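Local coordinates for glycoside hydrolase family 43 (Halothermothrix orenii, PDB 4QQS), which probably hydrolyses O-glycosidic bonds in plant polysaccharides such as xylan, with alpha-L-arabinofuranosidase activity, and folds as a five-bladed beta-propeller, at residues I35-K40 and A56-Y61; N64-E69 and Y87-N92; S156-Q161 and L176-S181; P241-R246 and L299-P304; G265-V270 and I289-F294. One frame throughout, in Å; residues are numbered along the deposited sequence.

Interaction 1: I35-K40 and A56-Y61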
# COMPACT_ATOMS: atom_id res chain seq x y z
N ILE A 35 -15.38 -0.63 4.38
CA ILE A 35 -15.09 -1.90 3.72
C ILE A 35 -16.27 -2.49 2.96
O ILE A 35 -16.07 -3.29 2.06
CB ILE A 35 -14.55 -2.95 4.72
CG1 ILE A 35 -15.48 -3.08 5.93
CG2 ILE A 35 -13.12 -2.59 5.14
CD1 ILE A 35 -15.14 -4.23 6.87
N ASN A 36 -17.49 -2.09 3.30
CA ASN A 36 -18.65 -2.62 2.60
C ASN A 36 -19.00 -1.83 1.34
O ASN A 36 -19.88 -2.23 0.58
CB ASN A 36 -19.87 -2.66 3.51
CG ASN A 36 -19.74 -3.66 4.63
OD1 ASN A 36 -18.93 -4.59 4.56
ND2 ASN A 36 -20.55 -3.50 5.66
N ARG A 37 -18.31 -0.71 1.11
CA ARG A 37 -18.80 0.29 0.17
C ARG A 37 -17.76 1.03 -0.69
O ARG A 37 -18.02 1.33 -1.86
CB ARG A 37 -19.65 1.29 0.99
CG ARG A 37 -20.21 2.47 0.23
CD ARG A 37 -21.11 3.32 1.09
NE ARG A 37 -21.65 4.40 0.29
CZ ARG A 37 -22.73 5.09 0.59
NH1 ARG A 37 -23.41 4.82 1.70
NH2 ARG A 37 -23.13 6.06 -0.22
N GLY A 38 -16.62 1.40 -0.14
CA GLY A 38 -15.70 2.25 -0.87
C GLY A 38 -14.60 2.78 0.02
O GLY A 38 -14.23 2.16 1.01
N PHE A 39 -14.05 3.92 -0.36
CA PHE A 39 -12.84 4.44 0.27
C PHE A 39 -12.97 5.90 0.62
O PHE A 39 -13.25 6.73 -0.24
CB PHE A 39 -11.62 4.22 -0.64
CG PHE A 39 -11.49 2.80 -1.08
CD1 PHE A 39 -11.04 1.84 -0.19
CD2 PHE A 39 -11.86 2.42 -2.35
CE1 PHE A 39 -10.97 0.52 -0.57
CE2 PHE A 39 -11.81 1.09 -2.74
CZ PHE A 39 -11.36 0.14 -1.85
N LYS A 40 -12.70 6.19 1.89
CA LYS A 40 -12.56 7.54 2.37
C LYS A 40 -11.25 8.16 1.93
O LYS A 40 -10.25 7.47 1.67
CB LYS A 40 -12.64 7.56 3.90
CG LYS A 40 -14.02 7.23 4.44
CD LYS A 40 -14.04 7.11 5.95
CE LYS A 40 -15.47 7.04 6.46
NZ LYS A 40 -15.56 6.70 7.90
N ALA A 56 -14.03 9.14 -1.57
CA ALA A 56 -13.45 9.41 -2.88
C ALA A 56 -13.98 8.44 -3.94
O ALA A 56 -14.21 8.82 -5.08
CB ALA A 56 -11.94 9.30 -2.80
N LEU A 57 -14.13 7.18 -3.54
CA LEU A 57 -14.72 6.14 -4.38
C LEU A 57 -15.87 5.54 -3.57
O LEU A 57 -15.69 5.09 -2.44
CB LEU A 57 -13.66 5.08 -4.72
CG LEU A 57 -13.88 3.79 -5.51
CD1 LEU A 57 -14.89 2.85 -4.87
CD2 LEU A 57 -14.25 4.09 -6.93
N ASP A 58 -17.06 5.58 -4.16
CA ASP A 58 -18.25 5.04 -3.55
C ASP A 58 -18.82 4.06 -4.56
O ASP A 58 -19.22 4.46 -5.65
CB ASP A 58 -19.24 6.18 -3.27
CG ASP A 58 -20.47 5.73 -2.51
OD1 ASP A 58 -20.61 4.51 -2.24
OD2 ASP A 58 -21.33 6.60 -2.19
N SER A 59 -18.86 2.78 -4.23
CA SER A 59 -19.43 1.81 -5.15
C SER A 59 -20.91 2.08 -5.38
O SER A 59 -21.45 1.61 -6.38
CB SER A 59 -19.20 0.38 -4.67
OG SER A 59 -19.88 0.12 -3.45
N TYR A 60 -21.56 2.83 -4.48
CA TYR A 60 -22.97 3.17 -4.63
C TYR A 60 -23.17 4.41 -5.49
O TYR A 60 -24.29 4.74 -5.83
CB TYR A 60 -23.63 3.43 -3.27
CG TYR A 60 -23.60 2.28 -2.28
CD1 TYR A 60 -23.12 1.02 -2.62
CD2 TYR A 60 -24.08 2.47 -0.99
CE1 TYR A 60 -23.10 -0.01 -1.69
CE2 TYR A 60 -24.06 1.46 -0.07
CZ TYR A 60 -23.57 0.22 -0.42
OH TYR A 60 -23.57 -0.79 0.51
N TYR A 61 -22.09 5.09 -5.85
CA TYR A 61 -22.15 6.18 -6.82
C TYR A 61 -22.78 5.66 -8.10
O TYR A 61 -22.54 4.53 -8.52
CB TYR A 61 -20.75 6.72 -7.09
CG TYR A 61 -20.67 7.89 -8.05
CD1 TYR A 61 -21.39 9.05 -7.82
CD2 TYR A 61 -19.81 7.85 -9.14
CE1 TYR A 61 -21.31 10.12 -8.68
CE2 TYR A 61 -19.72 8.92 -10.01
CZ TYR A 61 -20.47 10.06 -9.77
OH TYR A 61 -20.40 11.14 -10.61
O HOH W 1 -21.98 -3.34 -0.48

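Interaction 2: N64-E69 and Y87-N92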
# COMPACT_ATOMS: atom_id res chain seq x y z
N ASN A 64 -20.84 3.70 -10.71
CA ASN A 64 -20.06 2.54 -10.27
C ASN A 64 -20.97 1.32 -10.16
O ASN A 64 -21.55 0.93 -11.16
CB ASN A 64 -19.28 2.88 -9.01
CG ASN A 64 -18.20 3.90 -9.29
OD1 ASN A 64 -17.73 4.01 -10.43
ND2 ASN A 64 -17.81 4.67 -8.29
N GLY A 65 -21.11 0.73 -8.98
CA GLY A 65 -21.97 -0.41 -8.78
C GLY A 65 -21.26 -1.74 -8.65
O GLY A 65 -21.87 -2.73 -8.26
N TRP A 66 -19.97 -1.79 -8.95
CA TRP A 66 -19.20 -3.02 -8.92
C TRP A 66 -18.63 -3.29 -7.54
O TRP A 66 -18.19 -2.37 -6.85
CB TRP A 66 -18.07 -2.96 -9.96
CG TRP A 66 -17.32 -4.24 -10.02
CD1 TRP A 66 -17.67 -5.36 -10.71
CD2 TRP A 66 -16.11 -4.57 -9.32
NE1 TRP A 66 -16.76 -6.35 -10.50
CE2 TRP A 66 -15.79 -5.90 -9.65
CE3 TRP A 66 -15.26 -3.86 -8.45
CZ2 TRP A 66 -14.67 -6.54 -9.14
CZ3 TRP A 66 -14.14 -4.51 -7.95
CH2 TRP A 66 -13.86 -5.83 -8.30
N GLY A 67 -18.61 -4.55 -7.15
CA GLY A 67 -18.03 -4.99 -5.89
C GLY A 67 -19.10 -5.14 -4.85
O GLY A 67 -19.99 -4.30 -4.74
N THR A 68 -19.04 -6.22 -4.07
CA THR A 68 -20.10 -6.54 -3.12
C THR A 68 -19.74 -6.25 -1.67
O THR A 68 -20.63 -5.98 -0.85
CB THR A 68 -20.55 -8.01 -3.22
OG1 THR A 68 -19.47 -8.87 -2.83
CG2 THR A 68 -20.99 -8.35 -4.62
N GLU A 69 -18.45 -6.30 -1.36
CA GLU A 69 -17.94 -6.19 -0.01
C GLU A 69 -16.42 -6.27 -0.12
O GLU A 69 -15.88 -6.46 -1.21
CB GLU A 69 -18.47 -7.32 0.88
CG GLU A 69 -18.08 -8.71 0.39
CD GLU A 69 -18.55 -9.84 1.29
OE1 GLU A 69 -18.87 -9.58 2.47
OE2 GLU A 69 -18.57 -10.99 0.82
N TYR A 87 -7.98 -0.56 -6.73
CA TYR A 87 -8.50 -1.09 -5.48
C TYR A 87 -8.93 -2.51 -5.74
O TYR A 87 -8.99 -2.94 -6.89
CB TYR A 87 -9.67 -0.25 -4.96
CG TYR A 87 -10.92 -0.23 -5.82
CD1 TYR A 87 -11.07 0.67 -6.86
CD2 TYR A 87 -11.98 -1.08 -5.55
CE1 TYR A 87 -12.24 0.73 -7.61
CE2 TYR A 87 -13.16 -1.03 -6.28
CZ TYR A 87 -13.28 -0.12 -7.31
OH TYR A 87 -14.46 -0.09 -8.01
N SER A 88 -9.32 -3.23 -4.68
CA SER A 88 -9.94 -4.52 -4.87
C SER A 88 -11.23 -4.61 -4.08
O SER A 88 -11.44 -3.89 -3.11
CB SER A 88 -8.98 -5.67 -4.53
OG SER A 88 -8.62 -5.66 -3.16
N ALA A 89 -12.10 -5.50 -4.54
CA ALA A 89 -13.33 -5.83 -3.84
C ALA A 89 -13.73 -7.23 -4.25
O ALA A 89 -13.21 -7.79 -5.22
CB ALA A 89 -14.45 -4.83 -4.19
N ARG A 90 -14.69 -7.80 -3.52
CA ARG A 90 -15.20 -9.13 -3.85
C ARG A 90 -16.29 -9.03 -4.91
O ARG A 90 -17.24 -8.26 -4.78
CB ARG A 90 -15.74 -9.84 -2.60
CG ARG A 90 -15.88 -11.34 -2.79
CD ARG A 90 -16.20 -12.07 -1.50
NE ARG A 90 -15.21 -11.86 -0.46
CZ ARG A 90 -14.05 -12.51 -0.34
NH1 ARG A 90 -13.69 -13.43 -1.22
NH2 ARG A 90 -13.23 -12.21 0.66
N ASP A 91 -16.14 -9.80 -5.98
CA ASP A 91 -17.12 -9.79 -7.06
C ASP A 91 -18.25 -10.76 -6.71
O ASP A 91 -18.19 -11.49 -5.71
CB ASP A 91 -16.45 -10.18 -8.38
CG ASP A 91 -17.11 -9.54 -9.59
OD1 ASP A 91 -18.25 -9.02 -9.49
OD2 ASP A 91 -16.47 -9.54 -10.67
N ASN A 92 -19.28 -10.78 -7.54
CA ASN A 92 -20.44 -11.64 -7.31
C ASN A 92 -20.09 -13.12 -7.28
O ASN A 92 -20.76 -13.91 -6.61
CB ASN A 92 -21.50 -11.38 -8.37
CG ASN A 92 -22.15 -10.03 -8.21
OD1 ASN A 92 -22.70 -9.71 -7.16
ND2 ASN A 92 -22.05 -9.21 -9.25
O HOH W 2 -17.33 0.10 -7.59
O HOH W 3 -19.64 -6.91 -8.18

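Interaction 3: S156-Q161 and L176-S181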
# COMPACT_ATOMS: atom_id res chain seq x y z
N SER A 156 0.37 -15.71 0.14
CA SER A 156 0.25 -14.50 -0.66
C SER A 156 1.59 -14.18 -1.31
O SER A 156 2.60 -14.04 -0.62
CB SER A 156 -0.23 -13.32 0.17
OG SER A 156 -1.60 -13.46 0.50
N GLN A 157 1.58 -14.11 -2.64
CA GLN A 157 2.76 -13.81 -3.46
C GLN A 157 2.56 -12.49 -4.18
O GLN A 157 1.44 -12.16 -4.57
CB GLN A 157 2.93 -14.88 -4.53
CG GLN A 157 3.02 -16.31 -4.06
CD GLN A 157 3.03 -17.25 -5.25
OE1 GLN A 157 2.07 -17.26 -6.02
NE2 GLN A 157 4.12 -17.98 -5.44
N ILE A 158 3.65 -11.75 -4.38
CA ILE A 158 3.61 -10.52 -5.18
C ILE A 158 4.12 -10.79 -6.58
O ILE A 158 5.23 -11.29 -6.74
CB ILE A 158 4.40 -9.39 -4.50
CG1 ILE A 158 3.73 -9.01 -3.17
CG2 ILE A 158 4.51 -8.17 -5.41
CD1 ILE A 158 4.62 -8.19 -2.24
N TYR A 159 3.29 -10.45 -7.56
CA TYR A 159 3.60 -10.53 -8.97
C TYR A 159 3.74 -9.12 -9.54
O TYR A 159 3.24 -8.15 -8.97
CB TYR A 159 2.49 -11.29 -9.73
CG TYR A 159 2.52 -12.77 -9.48
CD1 TYR A 159 1.93 -13.31 -8.34
CD2 TYR A 159 3.14 -13.64 -10.36
CE1 TYR A 159 1.96 -14.65 -8.07
CE2 TYR A 159 3.18 -15.00 -10.10
CZ TYR A 159 2.59 -15.50 -8.96
OH TYR A 159 2.64 -16.85 -8.71
N VAL A 160 4.39 -9.04 -10.69
CA VAL A 160 4.50 -7.80 -11.44
C VAL A 160 4.26 -8.06 -12.91
O VAL A 160 4.65 -9.09 -13.45
CB VAL A 160 5.88 -7.11 -11.22
CG1 VAL A 160 7.04 -8.03 -11.59
CG2 VAL A 160 5.97 -5.79 -11.98
N GLN A 161 3.58 -7.11 -13.55
CA GLN A 161 3.53 -7.04 -15.01
C GLN A 161 3.66 -5.61 -15.47
O GLN A 161 3.17 -4.68 -14.83
CB GLN A 161 2.21 -7.62 -15.54
CG GLN A 161 2.15 -9.13 -15.42
CD GLN A 161 0.83 -9.72 -15.81
OE1 GLN A 161 -0.05 -9.93 -14.96
NE2 GLN A 161 0.67 -10.01 -17.10
N LEU A 176 6.55 -13.60 -11.11
CA LEU A 176 6.66 -13.64 -9.66
C LEU A 176 7.78 -12.70 -9.23
O LEU A 176 8.90 -12.81 -9.72
CB LEU A 176 6.94 -15.07 -9.19
CG LEU A 176 7.12 -15.23 -7.69
CD1 LEU A 176 5.86 -14.84 -6.91
CD2 LEU A 176 7.52 -16.67 -7.38
N ALA A 177 7.47 -11.78 -8.33
CA ALA A 177 8.46 -10.87 -7.78
C ALA A 177 9.04 -11.44 -6.49
O ALA A 177 10.21 -11.80 -6.45
CB ALA A 177 7.87 -9.49 -7.57
N ILE A 178 8.20 -11.58 -5.46
CA ILE A 178 8.63 -12.11 -4.18
C ILE A 178 7.51 -12.92 -3.55
O ILE A 178 6.33 -12.70 -3.80
CB ILE A 178 9.10 -11.02 -3.19
CG1 ILE A 178 8.01 -9.99 -2.91
CG2 ILE A 178 10.37 -10.36 -3.69
CD1 ILE A 178 8.35 -9.02 -1.78
N GLN A 179 7.91 -13.86 -2.71
CA GLN A 179 6.99 -14.62 -1.87
C GLN A 179 7.70 -14.92 -0.57
O GLN A 179 8.93 -14.87 -0.50
CB GLN A 179 6.55 -15.92 -2.55
CG GLN A 179 7.68 -16.91 -2.72
CD GLN A 179 7.26 -18.15 -3.45
OE1 GLN A 179 6.09 -18.53 -3.44
NE2 GLN A 179 8.21 -18.79 -4.11
N PRO A 180 6.95 -15.25 0.50
CA PRO A 180 7.60 -15.53 1.78
C PRO A 180 8.77 -16.49 1.64
O PRO A 180 8.65 -17.58 1.06
CB PRO A 180 6.44 -16.10 2.61
CG PRO A 180 5.26 -15.31 2.11
CD PRO A 180 5.48 -15.19 0.62
N SER A 181 9.91 -16.08 2.20
CA SER A 181 11.16 -16.79 1.98
C SER A 181 12.17 -16.59 3.10
O SER A 181 12.97 -17.49 3.36
CB SER A 181 11.77 -16.39 0.63
OG SER A 181 12.12 -15.03 0.62

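Interaction 4: P241-R246 and L299-P304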
# COMPACT_ATOMS: atom_id res chain seq x y z
N PRO A 241 13.21 -7.22 9.03
CA PRO A 241 12.40 -6.09 8.58
C PRO A 241 13.06 -4.75 8.89
O PRO A 241 13.85 -4.63 9.83
CB PRO A 241 11.11 -6.25 9.41
CG PRO A 241 11.59 -6.87 10.68
CD PRO A 241 12.68 -7.83 10.27
N ILE A 242 12.70 -3.74 8.11
CA ILE A 242 13.16 -2.37 8.34
C ILE A 242 12.23 -1.57 9.25
O ILE A 242 12.65 -0.53 9.77
CB ILE A 242 13.44 -1.62 7.03
CG1 ILE A 242 12.17 -1.36 6.23
CG2 ILE A 242 14.47 -2.38 6.20
CD1 ILE A 242 12.41 -0.39 5.07
N LEU A 243 11.01 -2.04 9.46
CA LEU A 243 10.08 -1.37 10.35
C LEU A 243 9.27 -2.46 11.03
O LEU A 243 8.56 -3.24 10.38
CB LEU A 243 9.21 -0.40 9.57
CG LEU A 243 8.39 0.56 10.43
CD1 LEU A 243 9.27 1.45 11.31
CD2 LEU A 243 7.50 1.43 9.55
N SER A 244 9.44 -2.55 12.35
CA SER A 244 8.81 -3.61 13.12
C SER A 244 8.37 -3.07 14.48
O SER A 244 8.69 -1.94 14.86
CB SER A 244 9.73 -4.83 13.24
OG SER A 244 10.93 -4.47 13.89
N LYS A 245 7.61 -3.90 15.19
CA LYS A 245 6.93 -3.48 16.40
C LYS A 245 7.88 -2.95 17.48
O LYS A 245 9.07 -3.29 17.55
CB LYS A 245 6.14 -4.67 16.96
CG LYS A 245 7.04 -5.79 17.48
CD LYS A 245 6.29 -7.05 17.86
CE LYS A 245 7.26 -8.08 18.46
NZ LYS A 245 6.60 -9.35 18.75
N ARG A 246 7.29 -2.13 18.34
CA ARG A 246 7.90 -1.71 19.60
C ARG A 246 6.79 -1.76 20.64
O ARG A 246 6.13 -0.76 20.95
CB ARG A 246 8.52 -0.31 19.51
CG ARG A 246 9.83 -0.25 18.71
CD ARG A 246 10.96 -1.05 19.35
NE ARG A 246 11.23 -0.57 20.71
CZ ARG A 246 11.97 0.50 20.99
NH1 ARG A 246 12.57 1.19 20.04
NH2 ARG A 246 12.10 0.86 22.25
N LEU A 299 17.98 0.92 2.70
CA LEU A 299 16.79 1.67 3.00
C LEU A 299 16.46 1.54 4.49
O LEU A 299 16.39 0.42 5.01
CB LEU A 299 15.65 1.17 2.12
CG LEU A 299 14.32 1.89 2.25
CD1 LEU A 299 14.45 3.38 1.97
CD2 LEU A 299 13.29 1.25 1.30
N LYS A 300 16.30 2.67 5.18
CA LYS A 300 16.14 2.73 6.63
C LYS A 300 14.96 3.61 7.01
O LYS A 300 14.61 4.55 6.30
CB LYS A 300 17.42 3.28 7.29
CG LYS A 300 18.67 2.51 6.93
CD LYS A 300 19.88 2.99 7.73
CE LYS A 300 21.13 2.20 7.39
NZ LYS A 300 22.28 2.58 8.27
N VAL A 301 14.37 3.29 8.16
CA VAL A 301 13.33 4.12 8.76
C VAL A 301 13.80 4.56 10.14
O VAL A 301 14.29 3.74 10.92
CB VAL A 301 12.00 3.35 8.91
CG1 VAL A 301 10.94 4.26 9.53
CG2 VAL A 301 11.53 2.84 7.58
N LYS A 302 13.66 5.84 10.43
CA LYS A 302 13.84 6.33 11.78
C LYS A 302 12.51 6.11 12.49
O LYS A 302 11.63 6.96 12.46
CB LYS A 302 14.23 7.80 11.79
CG LYS A 302 14.55 8.31 13.17
CD LYS A 302 14.89 9.79 13.17
CE LYS A 302 15.42 10.24 14.54
NZ LYS A 302 14.56 9.76 15.65
N GLY A 303 12.34 4.95 13.10
CA GLY A 303 11.08 4.63 13.74
C GLY A 303 10.96 3.15 14.02
O GLY A 303 11.90 2.38 13.82
N PRO A 304 9.78 2.72 14.46
CA PRO A 304 8.57 3.55 14.58
C PRO A 304 8.61 4.43 15.82
O PRO A 304 9.09 4.00 16.88
CB PRO A 304 7.48 2.50 14.69
CG PRO A 304 8.15 1.36 15.42
CD PRO A 304 9.55 1.33 14.87
O HOH W 4 15.17 0.74 9.35
O HOH W 5 13.58 1.01 12.16
O HOH W 6 11.82 -0.89 13.28

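Interaction 5: G265-V270 and I289-F294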
# COMPACT_ATOMS: atom_id res chain seq x y z
N GLY A 265 9.84 19.08 -0.23
CA GLY A 265 10.41 18.14 -1.18
C GLY A 265 11.74 17.53 -0.76
O GLY A 265 12.32 16.73 -1.50
N SER A 266 12.21 17.85 0.44
CA SER A 266 13.58 17.53 0.81
C SER A 266 13.81 16.18 1.49
O SER A 266 14.96 15.75 1.57
CB SER A 266 14.14 18.61 1.73
OG SER A 266 13.54 18.52 3.01
N GLU A 267 12.76 15.54 1.98
CA GLU A 267 12.93 14.29 2.72
C GLU A 267 11.71 13.39 2.52
O GLU A 267 10.59 13.87 2.35
CB GLU A 267 13.18 14.56 4.22
CG GLU A 267 12.04 15.27 4.91
CD GLU A 267 12.25 15.54 6.38
OE1 GLU A 267 13.30 15.15 6.94
OE2 GLU A 267 11.36 16.16 6.98
N LEU A 268 11.95 12.09 2.57
CA LEU A 268 10.91 11.09 2.40
C LEU A 268 10.30 10.69 3.74
O LEU A 268 10.98 10.63 4.78
CB LEU A 268 11.47 9.84 1.72
CG LEU A 268 12.00 10.00 0.29
CD1 LEU A 268 12.55 8.67 -0.20
CD2 LEU A 268 10.93 10.54 -0.67
N PHE A 269 9.00 10.38 3.68
CA PHE A 269 8.28 9.78 4.79
C PHE A 269 7.63 8.48 4.34
O PHE A 269 7.01 8.41 3.27
CB PHE A 269 7.19 10.72 5.32
CG PHE A 269 7.73 11.75 6.28
CD1 PHE A 269 8.36 12.89 5.81
CD2 PHE A 269 7.67 11.54 7.64
CE1 PHE A 269 8.91 13.81 6.69
CE2 PHE A 269 8.23 12.45 8.52
CZ PHE A 269 8.84 13.58 8.03
N VAL A 270 7.75 7.47 5.19
CA VAL A 270 6.93 6.29 5.10
C VAL A 270 5.63 6.55 5.86
O VAL A 270 5.64 7.15 6.95
CB VAL A 270 7.67 5.03 5.66
CG1 VAL A 270 8.12 5.20 7.11
CG2 VAL A 270 6.83 3.80 5.50
N ILE A 289 3.36 8.27 10.43
CA ILE A 289 4.42 8.64 9.50
C ILE A 289 5.77 8.56 10.20
O ILE A 289 5.87 8.72 11.42
CB ILE A 289 4.22 10.05 8.90
CG1 ILE A 289 4.41 11.15 9.96
CG2 ILE A 289 2.85 10.15 8.22
CD1 ILE A 289 4.26 12.54 9.40
N ASP A 290 6.82 8.31 9.43
CA ASP A 290 8.17 8.44 9.97
C ASP A 290 9.16 8.63 8.82
O ASP A 290 8.86 8.35 7.66
CB ASP A 290 8.56 7.22 10.84
CG ASP A 290 8.17 7.38 12.32
OD1 ASP A 290 8.44 8.45 12.91
OD2 ASP A 290 7.65 6.39 12.90
N ARG A 291 10.34 9.13 9.16
CA ARG A 291 11.35 9.44 8.16
C ARG A 291 11.96 8.18 7.56
O ARG A 291 12.30 7.25 8.28
CB ARG A 291 12.43 10.33 8.78
CG ARG A 291 11.92 11.75 8.99
CD ARG A 291 12.96 12.68 9.66
NE ARG A 291 12.51 14.07 9.48
CZ ARG A 291 11.64 14.71 10.25
NH1 ARG A 291 11.18 14.18 11.37
NH2 ARG A 291 11.24 15.92 9.89
N LEU A 292 12.11 8.22 6.24
CA LEU A 292 12.64 7.14 5.43
C LEU A 292 13.85 7.69 4.69
O LEU A 292 13.79 8.79 4.15
CB LEU A 292 11.57 6.73 4.41
CG LEU A 292 11.89 5.56 3.50
CD1 LEU A 292 11.87 4.26 4.29
CD2 LEU A 292 10.89 5.48 2.37
N TYR A 293 14.95 6.95 4.65
CA TYR A 293 16.17 7.45 4.01
C TYR A 293 17.07 6.29 3.60
O TYR A 293 16.91 5.18 4.07
CB TYR A 293 16.92 8.40 4.95
CG TYR A 293 17.42 7.75 6.23
CD1 TYR A 293 16.56 7.53 7.29
CD2 TYR A 293 18.75 7.38 6.38
CE1 TYR A 293 17.00 6.94 8.47
CE2 TYR A 293 19.21 6.81 7.56
CZ TYR A 293 18.33 6.59 8.60
OH TYR A 293 18.76 6.00 9.78
N PHE A 294 18.02 6.59 2.73
CA PHE A 294 19.02 5.63 2.30
C PHE A 294 20.36 5.99 2.94
O PHE A 294 20.75 7.16 3.01
CB PHE A 294 19.16 5.66 0.78
CG PHE A 294 17.93 5.17 0.04
CD1 PHE A 294 16.89 6.03 -0.30
CD2 PHE A 294 17.83 3.84 -0.34
CE1 PHE A 294 15.78 5.57 -0.99
CE2 PHE A 294 16.73 3.39 -1.05
CZ PHE A 294 15.71 4.25 -1.36
O HOH W 7 14.65 11.02 2.75

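Interaction 1: I35-K40 and A56-Y61
Arg37 meets a carboxylate at its edge and a ring over its face. Its guanidinium grips Asp58 side-on: NE reaches OD1 of Asp58 at 2.7 Å, and NH2 reaches OD2. The two planes are 37° apart. NE meets OD1 from one face of the carboxylate and Tyr60 N from the other, in an Asx turn. CD2 of Tyr60 lies over one guanidinium face, 3.3 Å from CZ of Arg37. Arg37 CG sits over the centre of that ring, a CH-pi contact. CG stands anti to the backbone N (chi1 177°) and the chain runs extended to NE, which lays it across the ring. Replacing Arg37 with an alanine would probably leave the Asp58 carboxylate without its charged mate and the Tyr60 ring freer to turn.

Arg37 O takes two donors, Ser59 N at 2.9 Å and Ser59 OG at 2.7 Å. Phe39 N binds Leu57 O. Ala56 and Leu57 both face Phe39, a classic beta bulge. Leu57 CD1 lies 4.0 Å from Phe39 CD2.

The contact lies at the open end of the hairpin of strands 38-44 and 51-58. Phe39 and Leu57 pack on Met85 and Tyr87 of strand 82-90 in the next sheet.

Interaction 2: N64-E69 and Y87-N92
Trp66 swings its indole toward strand 82-90 because CG lies anti to the backbone N (chi1 -176°), and Asp91 turns its carboxylate to meet it (chi1 -150°). This is a loop laid across the end of a strand of a four-stranded antiparallel sheet in the propeller. The indole and carboxylate planes are 72° apart. NE1 of Trp66 makes a weak bond to OD2 of Asp91 at 3.2 Å; that OD2 also has a salt bridge to Lys97. CZ3 of Trp66 rests 3.8 Å from CB of Ala89. Tyr87 CE2 comes to the edge of the indole, and the Tyr87 hydroxyl is bonded to Asn112.

Two backbone bonds fix the loop. Thr68 N donates to Arg90 O at 2.8 Å, and Arg90 N donates to Glu69 O at 2.9 Å, nearly straight. Gly67 CA lies 4.0 Å from CB of Ala89. The Glu69 and Arg90 side chains lie side by side, but their salt bridge is long; Asp70 is the stronger partner of Arg90. A water links Trp66 O to Tyr87 OH. Another water accepts from Gly67 N and donates to Asp91 OD1, which also takes the backbone N of Asn92 at 2.8 Å.

Interaction 3: S156-Q161 and L176-S181
Ile158 and Ile178 form an antiparallel hydrogen-bonded pair, and then the register slips by one residue. Ile158 N donates to Ile178 O at 2.9 Å. Ile158 O accepts twice, from Ala177 N at 2.8 Å and from Ile178 N at 3.2 Å. Side by side, the two isoleucines point the same way, their CD1 atoms 3.8 Å apart.

Gln157 and Gln179 also run alongside each other, with amide planes 40° apart. NE2 of Gln157 donates to OE1 of Gln179 at 2.9 Å, from above the carbonyl plane. OE1 of Gln157 accepts from Tyr159 OH at 2.8 Å and from Asn148. Without the Gln157 amide, as with an alanine here, the Tyr159 hydroxyl and the Gln179 amide oxygen would probably lose these partners.

Ala177 and Ile178 both face Ile158, a classic beta bulge. It lies where the short strand 175-178 pairs with strand 153-162 of the propeller. Ile178 also packs on Tyr210 and Met208 of strand 205-212.

Leu176 puts CD1 over one face of the Tyr159 ring, offset toward the rim, a CH-pi contact of 4.1 Å to the centroid. The same CD1 touches CB of Gln157. CD of Pro180 closes on Ser156 O at 3.3 Å.

Interaction 4: P241-R246 and L299-P304
Leu243 meets Val301 and Pro304 through its CD1, at the centre of the apolar contacts. That CD1 is 3.7 Å from CG1 of Val301 and 3.6 Å from CD of Pro304. CG of Leu243, anti to the backbone N (chi1 -168°), carries CD1 to the Pro304 ring; the two side chains run past each other in opposite directions. Ile242 crosses Leu299 obliquely, its CD1 4.1 Å from CG of Leu299 and near CG2 of Val301. CG of Arg246 lies against CG of Pro304 at about a right angle, while the guanidinium turns to Asp248.

Ser244 O also sits 3.4 Å from CD of Pro304, which follows a cis peptide bond.

The polar links pass through water. One water donates to Ile242 O at 2.9 Å and accepts from Val301 N at 2.9 Å. Another accepts from Ser244 N at 3.0 Å and makes a weak bond to Gly303 O.

Segment 241-246 is a loop that pairs with Ile222 of strand 221-227. Segment 299-304 takes in most of the edge strand 298-302, next to strand 285-295, and runs on past it. The contact joins two neighbouring sheets, with Tyr272 of strand 268-275 touching both Leu243 and Pro304.

Interaction 5: G265-V270 and I289-F294
Arg291 holds Glu267 side-on in a salt bridge. NE donates to OE1 of Glu267 at 2.9 Å, in the guanidinium plane but from above the carboxylate. NH2 donates to OE2 of Glu267 at 2.9 Å, on its syn side. OE2 also takes the backbone N of Arg313, and NH1 of Arg291 is used by Pro310 O. Arg291 is extended from CG to NE, and CZ of Phe269 lies over one face of the guanidinium, 3.7 Å from Arg291 CZ. The ring and guanidinium planes are 64° apart.

Val270 N donates to Asp290 O at 2.8 Å, and Val270 O accepts from Asp290 N at 3.0 Å. Leu292 N reaches Leu268 O nearly straight at 172°, though from above the carbonyl plane. A water bridges this same pair, accepting from Leu268 N and donating to Leu292 O at 2.8 Å. The Asp290 carboxylate is satisfied elsewhere: OD2 takes Tyr272 OH, and OD1 takes the hydroxyls of Thr305 and Tyr5.

CD1 of Ile289 packs 4.0 Å from CD2 of Phe269. Leu292 and Val270 share a side of the sheet and touch Met209 of strand 205-212. This is a beta hairpin, strands 268-275 and 285-295, inside a four-stranded antiparallel propeller blade.

How the interactions relate
Interactions 1 and 2 touch: Asp58 O and Asn64 ND2 form a probable hydrogen bond, and Ser59 CB packs against Trp66 O. Interactions 4 and 5 meet in one sheet, through segment 299-304 of interaction 4. Strands 285-295 and 298-302 are neighbours there, joined by Lys302 N to Arg291 O, and interaction 5 is nested in the loop that interaction 4 closes. Interaction 3 stands apart, its nearest atoms about 11 Å from interactions 2 and 4. Interaction 5 is buried; the other four are partly buried. Strand pairing dominates 1, 3 and 5, and 1 and 5 add an arginine-carboxylate bridge. Interaction 2 mixes an indole with backbone bonds, whereas 4 relies on apolar side chains and waters.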